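Local coordinates for protein chloroplastic group IIB intron splicing facilitator CRS2, chloroplastic (Zea mays, PDB 1RYN) that promotes the splicing of group IIB introns in chloroplasts, working in complexes with CAF1 or CAF2, and lacks the peptidyl-tRNA hydrolase activity of its relatives, at residues P5-G10 with P59-K64. The protein carries 3 engineered substitutions. Sequence-based numbering, arbitrary orientation.
Sequences PWLIAG and PVLVVK
With chi1 of -54° in Val60 and -50° in Val62, each valine sets its CG1 anti to its own carbonyl carbon, which lays that methyl against strand 6-10. There CG1 of Val60 lies 3.8 Å from CB of Trp6, and CG1 of Val62 lies 3.9 Å from CB of Ile8. On the other face of the sheet CD1 of Leu7 approaches CG2 of Val63 at 3.8 Å, and CB of Ala9 sits 4.1 Å from CB of Val63. CD2 of Leu61 reaches back to CB of Pro5, at 3.7 Å. Helix 73-83 covers this face, with Ile76 on Ala9, Leu79 on Val63 and Tyr83 on Leu61, while helix 25-37 covers Val62 through Val30 and Ala34. An alanine in place of Leu61 would probably open a gap between Pro5, Leu7 and Tyr83. Residues 6-10 and 59-64 run parallel, and their backbones interlock because Trp6 and Ile8 use both N-H and C=O toward the partner. Trp6 N donates to Pro59 O and Leu61 N to Trp6 O. Ile8 N follows with a nearly straight bond to Leu61 O, its N-H...O angle 173°. Val63 N then donates to Ile8 O, and Gly10 N closes the series on Val63 O at 3.1 Å. Leu7 and Ala9 direct their backbone bonds to the other side, to His89, Leu91 and Ile93, at and just before strand 90-96; the indole of Trp6, which leads away from strand 59-64, stacks on His89, and NZ of Lys64 forms a salt bridge with Asp31. Alternating backbone bonds to two neighbours, with apolar side chains on both faces, thus imply that 6-10 is a buried inner strand of the mixed sheet of this peptidyl-tRNA hydrolase fold, held between two parallel strands.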
ATOM      1  N   PRO A   5     -12.260  13.057   1.780  1.00 34.81           N
ATOM      2  CA  PRO A   5     -12.048  11.659   1.493  1.00 30.92           C
ATOM      3  C   PRO A   5     -10.600  11.289   1.620  1.00 30.22           C
ATOM      4  O   PRO A   5      -9.722  12.149   1.582  1.00 25.21           O
ATOM      5  CB  PRO A   5     -12.360  11.510   0.000  1.00 33.55           C
ATOM      6  CG  PRO A   5     -12.337  12.898  -0.617  1.00 35.79           C
ATOM      7  CD  PRO A   5     -12.334  13.878   0.548  1.00 39.13           C
ATOM      8  N   TRP A   6     -10.374   9.994   1.715  1.00 29.78           N
ATOM      9  CA  TRP A   6      -9.046   9.477   1.778  1.00 29.34           C
ATOM     10  C   TRP A   6      -8.790   8.700   0.477  1.00 25.74           C
ATOM     11  O   TRP A   6      -9.677   8.116  -0.095  1.00 29.62           O
ATOM     12  CB  TRP A   6      -8.911   8.500   2.957  1.00 29.65           C
ATOM     13  CG  TRP A   6      -8.591   9.072   4.309  1.00 27.40           C
ATOM     14  CD1 TRP A   6      -9.453   9.708   5.121  1.00 29.02           C
ATOM     15  CD2 TRP A   6      -7.344   8.966   5.048  1.00 26.64           C
ATOM     16  NE1 TRP A   6      -8.818  10.050   6.300  1.00 27.59           N
ATOM     17  CE2 TRP A   6      -7.534   9.612   6.283  1.00 25.21           C
ATOM     18  CE3 TRP A   6      -6.092   8.392   4.778  1.00 26.52           C
ATOM     19  CZ2 TRP A   6      -6.527   9.672   7.252  1.00 22.20           C
ATOM     20  CZ3 TRP A   6      -5.089   8.488   5.729  1.00 26.68           C
ATOM     21  CH2 TRP A   6      -5.311   9.128   6.941  1.00 27.43           C
ATOM     22  N   LEU A   7      -7.562   8.665   0.031  1.00 26.87           N
ATOM     23  CA  LEU A   7      -7.226   7.910  -1.156  1.00 32.11           C
ATOM     24  C   LEU A   7      -6.343   6.751  -0.690  1.00 34.22           C
ATOM     25  O   LEU A   7      -5.238   6.992  -0.226  1.00 35.38           O
ATOM     26  CB  LEU A   7      -6.433   8.793  -2.145  1.00 41.28           C
ATOM     27  CG  LEU A   7      -6.229   8.196  -3.548  1.00 50.03           C
ATOM     28  CD1 LEU A   7      -5.002   7.284  -3.618  1.00 42.43           C
ATOM     29  CD2 LEU A   7      -7.496   7.476  -3.989  1.00 56.35           C
ATOM     30  N   ILE A   8      -6.823   5.513  -0.767  1.00 23.28           N
ATOM     31  CA  ILE A   8      -6.039   4.366  -0.322  1.00 21.04           C
ATOM     32  C   ILE A   8      -5.529   3.703  -1.583  1.00 27.80           C
ATOM     33  O   ILE A   8      -6.313   3.123  -2.314  1.00 33.22           O
ATOM     34  CB  ILE A   8      -6.899   3.385   0.464  1.00 19.99           C
ATOM     35  CG1 ILE A   8      -7.486   4.017   1.743  1.00 31.14           C
ATOM     36  CG2 ILE A   8      -6.067   2.169   0.844  1.00 26.20           C
ATOM     37  CD1 ILE A   8      -6.917   5.400   2.022  1.00 35.51           C
ATOM     38  N   ALA A   9      -4.228   3.809  -1.864  1.00 30.19           N
ATOM     39  CA  ALA A   9      -3.673   3.239  -3.078  1.00 26.00           C
ATOM     40  C   ALA A   9      -2.600   2.254  -2.791  1.00 28.77           C
ATOM     41  O   ALA A   9      -1.718   2.570  -2.036  1.00 26.71           O
ATOM     42  CB  ALA A   9      -2.948   4.347  -3.811  1.00 28.79           C
ATOM     43  N   GLY A  10      -2.651   1.099  -3.419  1.00 21.32           N
ATOM     44  CA  GLY A  10      -1.599   0.114  -3.197  1.00 18.35           C
ATOM     45  C   GLY A  10      -0.859   0.058  -4.511  1.00 30.20           C
ATOM     46  O   GLY A  10      -1.477   0.223  -5.566  1.00 27.04           O
ATOM     47  N   PRO A  59     -15.342   8.705   4.142  1.00 29.86           N
ATOM     48  CA  PRO A  59     -15.367   8.371   2.722  1.00 24.48           C
ATOM     49  C   PRO A  59     -13.996   8.122   2.199  1.00 26.27           C
ATOM     50  O   PRO A  59     -13.085   8.910   2.480  1.00 24.76           O
ATOM     51  CB  PRO A  59     -15.794   9.632   1.961  1.00 26.51           C
ATOM     52  CG  PRO A  59     -15.492  10.782   2.908  1.00 38.27           C
ATOM     53  CD  PRO A  59     -15.423  10.178   4.323  1.00 28.12           C
ATOM     54  N   VAL A  60     -13.859   7.076   1.393  1.00 23.58           N
ATOM     55  CA  VAL A  60     -12.551   6.780   0.815  1.00 25.44           C
ATOM     56  C   VAL A  60     -12.660   6.301  -0.603  1.00 27.36           C
ATOM     57  O   VAL A  60     -13.705   5.920  -1.064  1.00 27.55           O
ATOM     58  CB  VAL A  60     -11.841   5.658   1.584  1.00 32.46           C
ATOM     59  CG1 VAL A  60     -11.743   5.956   3.058  1.00 27.05           C
ATOM     60  CG2 VAL A  60     -12.571   4.331   1.419  1.00 33.97           C
ATOM     61  N   LEU A  61     -11.527   6.302  -1.276  1.00 30.02           N
ATOM     62  CA  LEU A  61     -11.370   5.781  -2.613  1.00 25.79           C
ATOM     63  C   LEU A  61     -10.183   4.807  -2.504  1.00 30.18           C
ATOM     64  O   LEU A  61      -9.133   5.136  -1.924  1.00 31.06           O
ATOM     65  CB  LEU A  61     -11.115   6.814  -3.758  1.00 30.61           C
ATOM     66  CG  LEU A  61     -10.655   8.166  -3.256  1.00 37.72           C
ATOM     67  CD1 LEU A  61     -10.066   8.970  -4.395  0.80 37.54           C
ATOM     68  CD2 LEU A  61     -11.825   8.908  -2.626  1.00 54.04           C
ATOM     69  N   VAL A  62     -10.378   3.601  -3.002  1.00 19.93           N
ATOM     70  CA  VAL A  62      -9.325   2.641  -2.976  1.00 22.70           C
ATOM     71  C   VAL A  62      -8.961   2.466  -4.424  1.00 30.85           C
ATOM     72  O   VAL A  62      -9.823   2.405  -5.299  1.00 28.08           O
ATOM     73  CB  VAL A  62      -9.651   1.404  -2.202  1.00 37.77           C
ATOM     74  CG1 VAL A  62     -10.199   1.837  -0.841  1.00 40.42           C
ATOM     75  CG2 VAL A  62     -10.701   0.625  -2.955  1.00 44.43           C
ATOM     76  N   VAL A  63      -7.669   2.422  -4.642  1.00 21.10           N
ATOM     77  CA  VAL A  63      -7.120   2.397  -5.946  1.00 20.99           C
ATOM     78  C   VAL A  63      -5.965   1.474  -6.200  1.00 20.01           C
ATOM     79  O   VAL A  63      -5.137   1.216  -5.339  1.00 24.76           O
ATOM     80  CB  VAL A  63      -6.381   3.745  -5.926  1.00 29.58           C
ATOM     81  CG1 VAL A  63      -5.861   4.156  -7.281  1.00 34.85           C
ATOM     82  CG2 VAL A  63      -7.256   4.801  -5.309  1.00 36.67           C
ATOM     83  N   LYS A  64      -5.878   1.045  -7.436  1.00 24.13           N
ATOM     84  CA  LYS A  64      -4.761   0.220  -7.863  1.00 26.56           C
ATOM     85  C   LYS A  64      -4.298   0.837  -9.168  1.00 30.78           C
ATOM     86  O   LYS A  64      -4.935   0.644 -10.192  1.00 26.02           O
ATOM     87  CB  LYS A  64      -5.152  -1.225  -8.093  1.00 27.23           C
ATOM     88  CG  LYS A  64      -5.072  -2.059  -6.827  1.00 35.20           C
ATOM     89  CD  LYS A  64      -6.071  -3.214  -6.801  1.00 65.47           C
ATOM     90  CE  LYS A  64      -6.161  -3.997  -8.107  1.00 59.33           C
ATOM     91  NZ  LYS A  64      -6.169  -5.461  -7.917  1.00 45.51           N
TER